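Local coordinates for protein colicin-B (Escherichia coli, PDB 1RH1) that kills Escherichia coli and close relatives by forming channels that depolarize the cytoplasmic membrane and dissipate cellular energy, at residues G258-S263 with E299-A304. Residues are numbered along the deposited sequence; the frame is centred on the assembly and turned at random.
Sequences GYTMSS and EAENNA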
loop_
_atom_site.group_PDB
_atom_site.type_symbol
_atom_site.label_atom_id
_atom_site.label_comp_id
_atom_site.label_asym_id
_atom_site.label_seq_id
_atom_site.Cartn_x
_atom_site.Cartn_y
_atom_site.Cartn_z
ATOM N N GLY A 258 3.115 4.045 -10.588
ATOM C CA GLY A 258 1.847 3.438 -10.912
ATOM C C GLY A 258 1.259 2.594 -9.798
ATOM O O GLY A 258 1.914 2.212 -8.841
ATOM N N TYR A 259 -0.028 2.309 -9.933
ATOM C CA TYR A 259 -0.750 1.465 -9.006
ATOM C C TYR A 259 -1.062 0.064 -9.537
ATOM O O TYR A 259 -1.424 -0.804 -8.734
ATOM C CB TYR A 259 -2.037 2.141 -8.624
ATOM C CG TYR A 259 -1.851 3.342 -7.735
ATOM C CD1 TYR A 259 -2.146 3.217 -6.378
ATOM C CD2 TYR A 259 -1.451 4.569 -8.274
ATOM C CE1 TYR A 259 -2.060 4.326 -5.544
ATOM C CE2 TYR A 259 -1.357 5.690 -7.442
ATOM C CZ TYR A 259 -1.675 5.553 -6.084
ATOM O OH TYR A 259 -1.688 6.667 -5.275
ATOM N N THR A 260 -0.961 -0.215 -10.847
ATOM C CA THR A 260 -1.203 -1.561 -11.369
ATOM C C THR A 260 -0.020 -2.196 -12.101
ATOM O O THR A 260 0.618 -1.524 -12.909
ATOM C CB THR A 260 -2.405 -1.614 -12.354
ATOM O OG1 THR A 260 -2.150 -0.576 -13.279
ATOM C CG2 THR A 260 -3.773 -1.395 -11.765
ATOM N N MET A 261 0.328 -3.465 -11.842
ATOM C CA MET A 261 1.339 -4.137 -12.643
ATOM C C MET A 261 0.650 -5.056 -13.623
ATOM O O MET A 261 -0.161 -5.887 -13.217
ATOM C CB MET A 261 2.318 -4.975 -11.797
ATOM C CG MET A 261 1.918 -5.461 -10.392
ATOM S SD MET A 261 3.289 -6.144 -9.404
ATOM C CE MET A 261 4.290 -4.679 -9.216
ATOM N N SER A 262 0.936 -4.861 -14.924
ATOM C CA SER A 262 0.433 -5.673 -16.046
ATOM C C SER A 262 0.832 -7.127 -15.804
ATOM O O SER A 262 1.967 -7.368 -15.378
ATOM C CB SER A 262 1.047 -5.141 -17.353
ATOM O OG SER A 262 0.846 -5.937 -18.515
ATOM N N SER A 263 -0.035 -8.130 -16.028
ATOM C CA SER A 263 0.326 -9.494 -15.645
ATOM C C SER A 263 1.495 -10.094 -16.420
ATOM O O SER A 263 2.142 -11.022 -15.936
ATOM C CB SER A 263 -0.875 -10.425 -15.797
ATOM O OG SER A 263 -1.064 -10.827 -17.149
ATOM N N GLU A 299 -8.091 3.288 -16.438
ATOM C CA GLU A 299 -9.186 3.320 -15.482
ATOM C C GLU A 299 -8.872 2.410 -14.321
ATOM O O GLU A 299 -9.233 2.717 -13.188
ATOM C CB GLU A 299 -10.502 2.894 -16.130
ATOM C CG GLU A 299 -10.910 3.812 -17.301
ATOM C CD GLU A 299 -10.685 5.339 -17.153
ATOM O OE1 GLU A 299 -11.117 5.940 -16.147
ATOM O OE2 GLU A 299 -10.069 5.923 -18.064
ATOM N N ALA A 300 -8.139 1.319 -14.596
ATOM C CA ALA A 300 -7.674 0.413 -13.556
ATOM C C ALA A 300 -6.763 1.168 -12.583
ATOM O O ALA A 300 -6.805 0.963 -11.366
ATOM C CB ALA A 300 -6.898 -0.730 -14.193
ATOM N N GLU A 301 -5.993 2.088 -13.189
ATOM C CA GLU A 301 -5.104 2.992 -12.503
ATOM C C GLU A 301 -5.825 4.008 -11.657
ATOM O O GLU A 301 -5.605 4.081 -10.444
ATOM C CB GLU A 301 -4.258 3.765 -13.467
ATOM C CG GLU A 301 -3.035 3.021 -13.915
ATOM C CD GLU A 301 -1.957 2.834 -12.864
ATOM O OE1 GLU A 301 -0.903 2.317 -13.235
ATOM O OE2 GLU A 301 -2.143 3.210 -11.701
ATOM N N ASN A 302 -6.691 4.764 -12.358
ATOM C CA ASN A 302 -7.520 5.800 -11.790
ATOM C C ASN A 302 -8.324 5.234 -10.657
ATOM O O ASN A 302 -8.390 5.862 -9.608
ATOM C CB ASN A 302 -8.461 6.345 -12.815
ATOM C CG ASN A 302 -7.810 7.274 -13.835
ATOM O OD1 ASN A 302 -6.603 7.541 -13.813
ATOM N ND2 ASN A 302 -8.616 7.783 -14.776
ATOM N N ASN A 303 -8.879 4.033 -10.807
ATOM C CA ASN A 303 -9.616 3.412 -9.726
ATOM C C ASN A 303 -8.756 2.950 -8.573
ATOM O O ASN A 303 -9.179 3.154 -7.443
ATOM C CB ASN A 303 -10.393 2.213 -10.219
ATOM C CG ASN A 303 -11.642 2.532 -11.029
ATOM O OD1 ASN A 303 -12.255 1.580 -11.498
ATOM N ND2 ASN A 303 -12.085 3.786 -11.235
ATOM N N ALA A 304 -7.577 2.337 -8.798
ATOM C CA ALA A 304 -6.675 1.894 -7.731
ATOM C C ALA A 304 -6.123 3.056 -6.909
ATOM O O ALA A 304 -5.890 2.933 -5.702
ATOM C CB ALA A 304 -5.510 1.170 -8.318
#
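Glu301 reaches Tyr259 and Thr260 through a side chain bent at its second torsion (chi2 -70°), which turns the carboxylate toward the backbone at the start of strand 260-262. Thr260 meets it with OG1 held between its own backbone N and carbonyl carbon (chi1 51°). The main bond runs from Tyr259 N to Glu301 OE2, at 2.9 Å. It is moderately bent, and OE2 accepts it with its syn lone pair, on the OE1 side. Glu301 OE1 takes weak bonds from Thr260 OG1 at 3.2 Å and Thr260 N at 3.5 Å. Glu301 OE2 also sits near the plane of the Tyr259 ring, at its edge; ring and carboxylate planes stand nearly perpendicular, 84° apart. Two apolar contacts accompany these bonds. Tyr259 CB packs on Ala304 CB at 3.6 Å, and Thr260 CG2 rests 4.0 Å from Ala300 CB. Arg119 forms a cation-pi contact with the Tyr259 ring and hydrogen-bonds Gly258 O.

The contact joins the long helix 291-340, which leads to the pore-forming part, to the start of strand 260-262 and the loop before it. That strand pairs in parallel with 20-22, within the TonB box. The helix thus backs the strand that holds this motif: Ala300 and Thr260 both touch Trp22. The buried carboxylate accepts one good backbone N-H bond and weak ones from the next N-H and a hydroxyl, which would be expected to favour its charged form.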